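Local coordinates for uncharacterized protein (Sus scrofa, PDB 5BNF), which is porcine CD38, a disulfide-bonded member of the ADP-ribosyl cyclase family whose fold includes a four-stranded parallel sheet, at residues A[67-77]-A[93-101]; A[186-195]-A[222-231]. All coordinates share one frame; numbering follows the deposited sequence.

Contact 1 of 2, residues A[67-77]-A[93-101]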
loop_
_atom_site.group_PDB
_atom_site.type_symbol
_atom_site.label_atom_id
_atom_site.label_comp_id
_atom_site.label_asym_id
_atom_site.label_seq_id
_atom_site.Cartn_x
_atom_site.Cartn_y
_atom_site.Cartn_z
ATOM N N GLN A 67 -6.311 -5.748 10.317
ATOM C CA GLN A 67 -7.682 -5.954 9.877
ATOM C C GLN A 67 -7.661 -6.821 8.622
ATOM O O GLN A 67 -7.018 -6.466 7.638
ATOM C CB GLN A 67 -8.343 -4.603 9.568
ATOM C CG GLN A 67 -8.572 -4.334 8.086
ATOM C CD GLN A 67 -9.050 -2.926 7.806
ATOM O OE1 GLN A 67 -8.380 -1.952 8.150
ATOM N NE2 GLN A 67 -10.209 -2.811 7.169
ATOM N N THR A 68 -8.338 -7.965 8.650
ATOM C CA THR A 68 -8.360 -8.808 7.463
ATOM C C THR A 68 -9.619 -8.541 6.657
ATOM O O THR A 68 -10.737 -8.685 7.142
ATOM C CB THR A 68 -8.275 -10.300 7.805
ATOM O OG1 THR A 68 -6.949 -10.608 8.262
ATOM C CG2 THR A 68 -8.583 -11.147 6.570
ATOM N N VAL A 69 -9.411 -8.132 5.415
ATOM C CA VAL A 69 -10.495 -7.811 4.503
ATOM C C VAL A 69 -11.162 -9.066 3.936
ATOM O O VAL A 69 -10.577 -10.147 3.932
ATOM C CB VAL A 69 -9.963 -6.901 3.350
ATOM C CG1 VAL A 69 -8.441 -6.958 3.308
ATOM C CG2 VAL A 69 -10.522 -7.343 2.003
ATOM N N PRO A 70 -12.416 -8.934 3.479
ATOM C CA PRO A 70 -13.148 -10.067 2.910
ATOM C C PRO A 70 -12.402 -10.668 1.731
ATOM O O PRO A 70 -11.719 -9.960 0.992
ATOM C CB PRO A 70 -14.465 -9.438 2.472
ATOM C CG PRO A 70 -14.678 -8.387 3.502
ATOM C CD PRO A 70 -13.304 -7.765 3.623
ATOM N N CYS A 71 -12.530 -11.977 1.557
ATOM C CA CYS A 71 -11.880 -12.634 0.444
ATOM C C CYS A 71 -12.530 -12.132 -0.831
ATOM O O CYS A 71 -13.668 -11.662 -0.805
ATOM C CB CYS A 71 -12.044 -14.144 0.559
ATOM S SG CYS A 71 -11.361 -14.792 2.115
ATOM N N ASP A 72 -11.803 -12.211 -1.939
ATOM C CA ASP A 72 -12.320 -11.772 -3.229
ATOM C C ASP A 72 -12.429 -10.262 -3.321
ATOM O O ASP A 72 -12.702 -9.721 -4.388
ATOM C CB ASP A 72 -13.703 -12.378 -3.477
ATOM C CG ASP A 72 -13.668 -13.886 -3.620
ATOM O OD1 ASP A 72 -12.606 -14.493 -3.369
ATOM O OD2 ASP A 72 -14.714 -14.465 -3.981
ATOM N N LYS A 73 -12.211 -9.584 -2.203
ATOM C CA LYS A 73 -12.321 -8.132 -2.156
ATOM C C LYS A 73 -11.005 -7.370 -2.327
ATOM O O LYS A 73 -11.016 -6.191 -2.678
ATOM C CB LYS A 73 -12.984 -7.725 -0.843
ATOM C CG LYS A 73 -14.397 -8.261 -0.672
ATOM C CD LYS A 73 -15.427 -7.333 -1.297
ATOM C CE LYS A 73 -16.237 -8.042 -2.373
ATOM N NZ LYS A 73 -16.967 -9.239 -1.847
ATOM N N THR A 74 -9.880 -8.043 -2.090
ATOM C CA THR A 74 -8.562 -7.419 -2.221
ATOM C C THR A 74 -8.241 -6.968 -3.640
ATOM O O THR A 74 -8.213 -7.770 -4.575
ATOM C CB THR A 74 -7.457 -8.366 -1.768
ATOM O OG1 THR A 74 -7.676 -8.722 -0.403
ATOM C CG2 THR A 74 -6.108 -7.700 -1.896
ATOM N N VAL A 75 -7.968 -5.678 -3.778
ATOM C CA VAL A 75 -7.648 -5.085 -5.067
ATOM C C VAL A 75 -6.343 -4.302 -5.038
ATOM O O VAL A 75 -6.031 -3.631 -4.057
ATOM C CB VAL A 75 -8.773 -4.149 -5.514
ATOM C CG1 VAL A 75 -8.410 -3.480 -6.820
ATOM C CG2 VAL A 75 -10.067 -4.947 -5.662
ATOM N N PHE A 76 -5.588 -4.398 -6.130
ATOM C CA PHE A 76 -4.316 -3.701 -6.274
ATOM C C PHE A 76 -4.351 -2.792 -7.499
ATOM O O PHE A 76 -4.971 -3.119 -8.515
ATOM C CB PHE A 76 -3.171 -4.705 -6.453
ATOM C CG PHE A 76 -2.855 -5.501 -5.223
ATOM C CD1 PHE A 76 -2.213 -4.911 -4.144
ATOM C CD2 PHE A 76 -3.195 -6.844 -5.143
ATOM C CE1 PHE A 76 -1.914 -5.655 -3.004
ATOM C CE2 PHE A 76 -2.898 -7.593 -4.002
ATOM C CZ PHE A 76 -2.258 -6.998 -2.936
ATOM N N TRP A 77 -3.684 -1.648 -7.397
ATOM C CA TRP A 77 -3.599 -0.703 -8.503
ATOM C C TRP A 77 -2.117 -0.412 -8.670
ATOM O O TRP A 77 -1.446 -0.037 -7.713
ATOM C CB TRP A 77 -4.342 0.585 -8.169
ATOM C CG TRP A 77 -4.048 1.052 -6.796
ATOM C CD1 TRP A 77 -4.708 0.696 -5.660
ATOM C CD2 TRP A 77 -2.957 1.883 -6.384
ATOM N NE1 TRP A 77 -4.097 1.249 -4.564
ATOM C CE2 TRP A 77 -3.018 1.982 -4.980
ATOM C CE3 TRP A 77 -1.930 2.552 -7.066
ATOM C CZ2 TRP A 77 -2.092 2.722 -4.240
ATOM C CZ3 TRP A 77 -1.008 3.286 -6.329
ATOM C CH2 TRP A 77 -1.097 3.365 -4.930
ATOM N N GLY A 93 -17.223 -1.211 -1.953
ATOM C CA GLY A 93 -17.320 -2.324 -1.028
ATOM C C GLY A 93 -16.143 -3.235 -1.362
ATOM O O GLY A 93 -16.178 -4.448 -1.145
ATOM N N LEU A 94 -15.091 -2.632 -1.906
ATOM C CA LEU A 94 -13.896 -3.357 -2.309
ATOM C C LEU A 94 -12.654 -2.702 -1.687
ATOM O O LEU A 94 -12.516 -1.482 -1.700
ATOM C CB LEU A 94 -13.806 -3.343 -3.831
ATOM C CG LEU A 94 -13.219 -4.563 -4.565
ATOM C CD1 LEU A 94 -13.889 -5.843 -4.056
ATOM C CD2 LEU A 94 -13.443 -4.333 -6.044
ATOM N N PHE A 95 -11.757 -3.514 -1.139
ATOM C CA PHE A 95 -10.583 -2.997 -0.459
ATOM C C PHE A 95 -9.256 -2.860 -1.188
ATOM O O PHE A 95 -8.656 -3.855 -1.596
ATOM C CB PHE A 95 -10.329 -3.823 0.803
ATOM C CG PHE A 95 -11.447 -3.769 1.805
ATOM C CD1 PHE A 95 -11.387 -2.908 2.896
ATOM C CD2 PHE A 95 -12.569 -4.579 1.653
ATOM C CE1 PHE A 95 -12.428 -2.854 3.824
ATOM C CE2 PHE A 95 -13.614 -4.534 2.571
ATOM C CZ PHE A 95 -13.545 -3.670 3.659
ATOM N N THR A 96 -8.794 -1.619 -1.341
ATOM C CA THR A 96 -7.487 -1.350 -1.933
ATOM C C THR A 96 -6.680 -0.998 -0.682
ATOM O O THR A 96 -7.269 -0.743 0.361
ATOM C CB THR A 96 -7.520 -0.148 -2.888
ATOM O OG1 THR A 96 -7.928 1.030 -2.178
ATOM C CG2 THR A 96 -8.479 -0.412 -4.024
ATOM N N LEU A 97 -5.356 -0.981 -0.754
ATOM C CA LEU A 97 -4.569 -0.671 0.442
ATOM C C LEU A 97 -5.027 0.606 1.156
ATOM O O LEU A 97 -5.083 0.652 2.386
ATOM C CB LEU A 97 -3.072 -0.576 0.102
ATOM C CG LEU A 97 -2.110 -0.385 1.282
ATOM C CD1 LEU A 97 -2.412 -1.374 2.390
ATOM C CD2 LEU A 97 -0.679 -0.565 0.797
ATOM N N GLU A 98 -5.381 1.631 0.392
ATOM C CA GLU A 98 -5.822 2.896 0.978
ATOM C C GLU A 98 -7.208 2.854 1.625
ATOM O O GLU A 98 -7.624 3.831 2.251
ATOM C CB GLU A 98 -5.802 4.014 -0.075
ATOM C CG GLU A 98 -4.448 4.270 -0.712
ATOM C CD GLU A 98 -3.970 3.095 -1.534
ATOM O OE1 GLU A 98 -4.735 2.634 -2.406
ATOM O OE2 GLU A 98 -2.833 2.633 -1.309
ATOM N N ASN A 99 -7.932 1.749 1.471
ATOM C CA ASN A 99 -9.259 1.654 2.076
ATOM C C ASN A 99 -9.222 0.924 3.414
ATOM O O ASN A 99 -10.238 0.805 4.093
ATOM C CB ASN A 99 -10.248 0.967 1.127
ATOM C CG ASN A 99 -10.475 1.755 -0.147
ATOM O OD1 ASN A 99 -10.725 2.959 -0.109
ATOM N ND2 ASN A 99 -10.400 1.076 -1.286
ATOM N N THR A 100 -8.046 0.437 3.796
ATOM C CA THR A 100 -7.892 -0.249 5.071
ATOM C C THR A 100 -7.648 0.827 6.115
ATOM O O THR A 100 -7.325 1.961 5.773
ATOM C CB THR A 100 -6.693 -1.199 5.069
ATOM O OG1 THR A 100 -5.482 -0.449 4.891
ATOM C CG2 THR A 100 -6.830 -2.206 3.949
ATOM N N LEU A 101 -7.804 0.468 7.384
ATOM C CA LEU A 101 -7.603 1.406 8.485
ATOM C C LEU A 101 -6.270 2.161 8.401
ATOM O O LEU A 101 -6.247 3.389 8.300
ATOM C CB LEU A 101 -7.690 0.660 9.823
ATOM C CG LEU A 101 -7.471 1.495 11.088
ATOM C CD1 LEU A 101 -8.349 2.738 11.071
ATOM C CD2 LEU A 101 -7.777 0.638 12.300
HETATM O O HOH W 1 -4.317 -1.528 -2.979
#
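F95 and T96 run beside K73 to V75 at the edge of the sheet, where V75 N donates to F95 O (2.9 Å, N-H...O angle 160°), a weak bond runs from F95 N to K73 O, and the CA of T96 directs its hydrogen at V75 O. F95 is the main apolar group. Its CG sits beside the backbone N and anti to the carbonyl carbon (chi1 -62°), which lays the ring beneath V69. V69 CB stands over one face, displaced toward the rim, 4.1 Å from the ring centroid; P70 CD approaches F95 CE2 obliquely at 3.4 Å, and K73 CB lies at the ring edge. On the other flank of the F95 backbone, L94 meets V75 at about a right angle. The pair is tight, with V75 CG2 3.4 Å from L94 CG. Farther along, the E98 carboxylate sits at the edge of the W77 indole: OE1 takes a short but bent, weak bond from W77 NE1 (2.6 Å), while OE2 lies in the ring plane near CZ2. Water 1 joins the two backbones, donating to V75 O and accepting from L97 N. At the opposite end Q67, extended beyond CG, carries OE1 to the backbone N of L101, the first residue of helix 101-106, in a nearly straight bond (2.6 Å, 171°) with the donor tilted from the amide plane. Y21 OH pairs with Q67 NE2, so both ends of this amide are held. T100 is the N-cap of the same helix: its OG1 bonds L97 O at 2.8 Å and also caps G103 N. Q67 and T100 thus both satisfy backbone amides at the helix start, whereas the indole-carboxylate bond at the far end is weak.

Contact 2 of 2, residues A[186-195]-A[222-231]; sequences VHTLKAWVIH and IKFTCQENYR
L189 and F224 extend in parallel from adjacent strands, on one face of the sheet. The F224 ring, its CG anti to the backbone N (chi1 175°), presents its edge to L189 CD2, which lies in the ring plane 3.6 Å from CD1. A191 CB reaches the same ring obliquely, 3.8 Å from F224 CE1. Farther along this face V193 CG2 touches C226 SG at 3.8 Å. W192 and Q227, on the reverse face, also run alongside each other, with the indole and amide planes 43° apart; Q227 OE1 comes obliquely to W192 CH2 at 3.2 Å. Next to them K190 runs alongside T225, its CG unusually close to T225 OG1, and water 3 links that hydroxyl to A191 O. H195 crosses E228 at an angle, imidazole and carboxylate planes 64° apart. NE2 is modelled only 2.3 Å from E228 OE1, a His-carboxylate hydrogen bond whose exact length is doubtful; the carboxylate carbon lies in the ring plane at its edge. The other oxygen, OE2, accepts from C205 N, a second partner for this carboxylate. Between the two strands the backbones exchange eight bonds, beginning with K223 N to H187 O and ending with H195 N to N229 O at 2.7 Å. L189, A191 and V193 each bond through both N and O to the residues flanking their partner, the regular parallel pattern. The pair closes a beta-alpha-beta unit: helix 208-219 packs on the F224 and V193 face through L213, Q214, L217 and I210, and the C205-C226 disulfide ties the connection to the second strand. Strand 153-160 flanks 186-194 on its other side, where F158 stacks on W192.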
loop_
_atom_site.group_PDB
_atom_site.type_symbol
_atom_site.label_atom_id
_atom_site.label_comp_id
_atom_site.label_asym_id
_atom_site.label_seq_id
_atom_site.Cartn_x
_atom_site.Cartn_y
_atom_site.Cartn_z
ATOM N N VAL A 186 -4.816 -17.674 -1.798
ATOM C CA VAL A 186 -5.206 -17.043 -3.054
ATOM C C VAL A 186 -5.070 -18.051 -4.190
ATOM O O VAL A 186 -3.987 -18.583 -4.434
ATOM C CB VAL A 186 -4.328 -15.808 -3.357
ATOM C CG1 VAL A 186 -4.552 -15.345 -4.782
ATOM C CG2 VAL A 186 -4.667 -14.683 -2.396
ATOM N N HIS A 187 -6.173 -18.310 -4.886
ATOM C CA HIS A 187 -6.164 -19.268 -5.983
ATOM C C HIS A 187 -6.117 -18.605 -7.351
ATOM O O HIS A 187 -5.589 -19.174 -8.306
ATOM C CB HIS A 187 -7.400 -20.168 -5.898
ATOM C CG HIS A 187 -8.693 -19.413 -5.899
ATOM N ND1 HIS A 187 -9.080 -18.603 -6.946
ATOM C CD2 HIS A 187 -9.667 -19.306 -4.965
ATOM C CE1 HIS A 187 -10.234 -18.030 -6.656
ATOM N NE2 HIS A 187 -10.612 -18.441 -5.459
ATOM N N THR A 188 -6.665 -17.404 -7.453
ATOM C CA THR A 188 -6.688 -16.717 -8.736
ATOM C C THR A 188 -6.347 -15.252 -8.608
ATOM O O THR A 188 -6.700 -14.604 -7.628
ATOM C CB THR A 188 -8.095 -16.800 -9.399
ATOM O OG1 THR A 188 -8.425 -18.170 -9.659
ATOM C CG2 THR A 188 -8.128 -16.020 -10.707
ATOM N N LEU A 189 -5.651 -14.738 -9.612
ATOM C CA LEU A 189 -5.325 -13.325 -9.666
ATOM C C LEU A 189 -5.805 -12.863 -11.026
ATOM O O LEU A 189 -5.436 -13.433 -12.047
ATOM C CB LEU A 189 -3.824 -13.081 -9.540
ATOM C CG LEU A 189 -3.448 -11.595 -9.607
ATOM C CD1 LEU A 189 -2.137 -11.375 -8.886
ATOM C CD2 LEU A 189 -3.353 -11.127 -11.050
ATOM N N LYS A 190 -6.649 -11.846 -11.039
ATOM C CA LYS A 190 -7.166 -11.332 -12.293
ATOM C C LYS A 190 -6.590 -9.957 -12.543
ATOM O O LYS A 190 -6.572 -9.111 -11.652
ATOM C CB LYS A 190 -8.696 -11.268 -12.244
ATOM C CG LYS A 190 -9.353 -12.639 -12.220
ATOM C CD LYS A 190 -10.743 -12.605 -11.605
ATOM C CE LYS A 190 -11.598 -11.483 -12.176
ATOM N NZ LYS A 190 -11.712 -11.541 -13.655
ATOM N N ALA A 191 -6.104 -9.733 -13.755
ATOM C CA ALA A 191 -5.536 -8.438 -14.084
ATOM C C ALA A 191 -6.415 -7.735 -15.098
ATOM O O ALA A 191 -6.934 -8.367 -16.012
ATOM C CB ALA A 191 -4.123 -8.607 -14.639
ATOM N N TRP A 192 -6.598 -6.431 -14.917
ATOM C CA TRP A 192 -7.397 -5.628 -15.838
ATOM C C TRP A 192 -6.490 -4.551 -16.417
ATOM O O TRP A 192 -5.912 -3.753 -15.675
ATOM C CB TRP A 192 -8.576 -4.939 -15.123
ATOM C CG TRP A 192 -9.537 -5.856 -14.408
ATOM C CD1 TRP A 192 -9.527 -6.181 -13.081
ATOM C CD2 TRP A 192 -10.628 -6.580 -14.988
ATOM N NE1 TRP A 192 -10.545 -7.064 -12.798
ATOM C CE2 TRP A 192 -11.235 -7.326 -13.953
ATOM C CE3 TRP A 192 -11.152 -6.673 -16.283
ATOM C CZ2 TRP A 192 -12.340 -8.153 -14.172
ATOM C CZ3 TRP A 192 -12.251 -7.496 -16.502
ATOM C CH2 TRP A 192 -12.831 -8.224 -15.451
ATOM N N VAL A 193 -6.344 -4.541 -17.737
ATOM C CA VAL A 193 -5.530 -3.527 -18.391
ATOM C C VAL A 193 -6.515 -2.506 -18.955
ATOM O O VAL A 193 -7.347 -2.828 -19.811
ATOM C CB VAL A 193 -4.669 -4.126 -19.525
ATOM C CG1 VAL A 193 -3.877 -3.035 -20.214
ATOM C CG2 VAL A 193 -3.716 -5.159 -18.961
ATOM N N ILE A 194 -6.423 -1.280 -18.454
ATOM C CA ILE A 194 -7.320 -0.214 -18.868
ATOM C C ILE A 194 -6.812 0.526 -20.088
ATOM O O ILE A 194 -5.653 0.930 -20.146
ATOM C CB ILE A 194 -7.517 0.809 -17.742
ATOM C CG1 ILE A 194 -7.618 0.093 -16.397
ATOM C CG2 ILE A 194 -8.770 1.618 -18.000
ATOM C CD1 ILE A 194 -8.682 -0.975 -16.348
ATOM N N HIS A 195 -7.696 0.700 -21.064
ATOM C CA HIS A 195 -7.360 1.402 -22.296
ATOM C C HIS A 195 -8.293 2.585 -22.507
ATOM O O HIS A 195 -9.483 2.516 -22.200
ATOM C CB HIS A 195 -7.479 0.473 -23.508
ATOM C CG HIS A 195 -6.481 -0.638 -23.526
ATOM N ND1 HIS A 195 -5.151 -0.450 -23.218
ATOM C CD2 HIS A 195 -6.609 -1.944 -23.855
ATOM C CE1 HIS A 195 -4.503 -1.591 -23.356
ATOM N NE2 HIS A 195 -5.364 -2.514 -23.744
ATOM N N ILE A 222 -0.768 -20.639 -9.070
ATOM C CA ILE A 222 -1.892 -19.728 -8.895
ATOM C C ILE A 222 -2.464 -19.360 -10.258
ATOM O O ILE A 222 -1.734 -18.938 -11.151
ATOM C CB ILE A 222 -1.482 -18.428 -8.208
ATOM C CG1 ILE A 222 -1.098 -18.708 -6.755
ATOM C CG2 ILE A 222 -2.631 -17.418 -8.291
ATOM C CD1 ILE A 222 -0.693 -17.473 -5.992
ATOM N N LYS A 223 -3.775 -19.509 -10.404
ATOM C CA LYS A 223 -4.438 -19.195 -11.656
ATOM C C LYS A 223 -4.337 -17.701 -11.961
ATOM O O LYS A 223 -4.331 -16.860 -11.058
ATOM C CB LYS A 223 -5.901 -19.656 -11.600
ATOM C CG LYS A 223 -6.069 -21.163 -11.314
ATOM C CD LYS A 223 -7.540 -21.566 -11.207
ATOM C CE LYS A 223 -7.721 -23.054 -10.905
ATOM N NZ LYS A 223 -7.053 -23.493 -9.648
ATOM N N PHE A 224 -4.241 -17.387 -13.247
ATOM C CA PHE A 224 -4.117 -16.015 -13.719
ATOM C C PHE A 224 -4.973 -15.774 -14.957
ATOM O O PHE A 224 -5.119 -16.651 -15.803
ATOM C CB PHE A 224 -2.655 -15.723 -14.070
ATOM C CG PHE A 224 -2.431 -14.363 -14.676
ATOM C CD1 PHE A 224 -2.477 -13.215 -13.890
ATOM C CD2 PHE A 224 -2.174 -14.229 -16.034
ATOM C CE1 PHE A 224 -2.268 -11.958 -14.452
ATOM C CE2 PHE A 224 -1.963 -12.974 -16.597
ATOM C CZ PHE A 224 -2.011 -11.840 -15.803
ATOM N N THR A 225 -5.536 -14.577 -15.051
ATOM C CA THR A 225 -6.348 -14.186 -16.195
ATOM C C THR A 225 -6.114 -12.702 -16.407
ATOM O O THR A 225 -5.848 -11.973 -15.460
ATOM C CB THR A 225 -7.858 -14.431 -15.958
ATOM O OG1 THR A 225 -8.305 -13.655 -14.842
ATOM C CG2 THR A 225 -8.125 -15.910 -15.696
ATOM N N CYS A 226 -6.201 -12.264 -17.656
ATOM C CA CYS A 226 -6.010 -10.864 -17.999
ATOM C C CYS A 226 -7.099 -10.448 -18.991
ATOM O O CYS A 226 -7.397 -11.165 -19.945
ATOM C CB CYS A 226 -4.641 -10.674 -18.627
ATOM S SG CYS A 226 -4.204 -8.957 -19.030
ATOM N N GLN A 227 -7.681 -9.282 -18.762
ATOM C CA GLN A 227 -8.739 -8.770 -19.609
ATOM C C GLN A 227 -8.481 -7.305 -19.848
ATOM O O GLN A 227 -7.854 -6.637 -19.027
ATOM C CB GLN A 227 -10.089 -8.944 -18.922
ATOM C CG GLN A 227 -10.977 -10.007 -19.539
ATOM C CD GLN A 227 -12.296 -10.150 -18.800
ATOM O OE1 GLN A 227 -12.325 -10.550 -17.635
ATOM N NE2 GLN A 227 -13.394 -9.817 -19.471
ATOM N N GLU A 228 -8.972 -6.809 -20.976
ATOM C CA GLU A 228 -8.782 -5.417 -21.345
ATOM C C GLU A 228 -10.105 -4.659 -21.307
ATOM O O GLU A 228 -11.124 -5.157 -21.773
ATOM C CB GLU A 228 -8.137 -5.365 -22.729
ATOM C CG GLU A 228 -6.877 -6.228 -22.784
ATOM C CD GLU A 228 -5.972 -5.939 -23.966
ATOM O OE1 GLU A 228 -5.780 -4.755 -24.293
ATOM O OE2 GLU A 228 -5.428 -6.897 -24.558
ATOM N N ASN A 229 -10.075 -3.457 -20.734
ATOM C CA ASN A 229 -11.268 -2.623 -20.596
ATOM C C ASN A 229 -11.019 -1.137 -20.847
ATOM O O ASN A 229 -9.969 -0.608 -20.491
ATOM C CB ASN A 229 -11.849 -2.777 -19.188
ATOM C CG ASN A 229 -13.237 -3.366 -19.198
ATOM O OD1 ASN A 229 -13.415 -4.557 -19.450
ATOM N ND2 ASN A 229 -14.236 -2.531 -18.940
ATOM N N TYR A 230 -11.998 -0.474 -21.460
ATOM C CA TYR A 230 -11.919 0.960 -21.731
ATOM C C TYR A 230 -12.543 1.626 -20.509
ATOM O O TYR A 230 -11.848 2.120 -19.623
ATOM C CB TYR A 230 -12.757 1.350 -22.952
ATOM C CG TYR A 230 -12.578 0.482 -24.171
ATOM C CD1 TYR A 230 -11.383 0.486 -24.892
ATOM C CD2 TYR A 230 -13.622 -0.327 -24.623
ATOM C CE1 TYR A 230 -11.235 -0.293 -26.039
ATOM C CE2 TYR A 230 -13.485 -1.106 -25.762
ATOM C CZ TYR A 230 -12.292 -1.086 -26.469
ATOM O OH TYR A 230 -12.168 -1.849 -27.609
ATOM N N ARG A 231 -13.873 1.629 -20.491
ATOM C CA ARG A 231 -14.668 2.199 -19.406
ATOM C C ARG A 231 -14.482 3.711 -19.238
ATOM O O ARG A 231 -13.696 4.302 -20.013
ATOM C CB ARG A 231 -14.355 1.452 -18.096
ATOM C CG ARG A 231 -13.671 2.279 -17.011
ATOM C CD ARG A 231 -12.665 1.452 -16.211
ATOM N NE ARG A 231 -13.274 0.530 -15.253
ATOM C CZ ARG A 231 -13.745 0.886 -14.060
ATOM N NH1 ARG A 231 -13.682 2.152 -13.666
ATOM N NH2 ARG A 231 -14.267 -0.028 -13.250
HETATM O O HOH W 2 -5.110 -22.359 -8.158
HETATM O O HOH W 3 -8.859 -10.873 -15.962
#

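How the contacts relate
Both segments of contact 1 precede those of contact 2 in the chain, and both contacts reach the same four-stranded parallel sheet, ordered 75-77, 153-160, 186-194, 223-229. Contact 1 lies at the first outermost strand, nearer the centre of the chain; contact 2 comprises the last two strands, including the opposite outermost one. Their centres are about 16 Å apart and their nearest atoms about 5 Å, without touching. Strand 153-160 bridges them, bonding through its backbone to both 67-77 and 186-195. One disulfide accompanies each, C71-C152 and C205-C226. A single sheet thus carries both: contact 1 joins one edge to the loop entering helix 101-106, and contact 2 pairs the strands of a beta-alpha-beta unit.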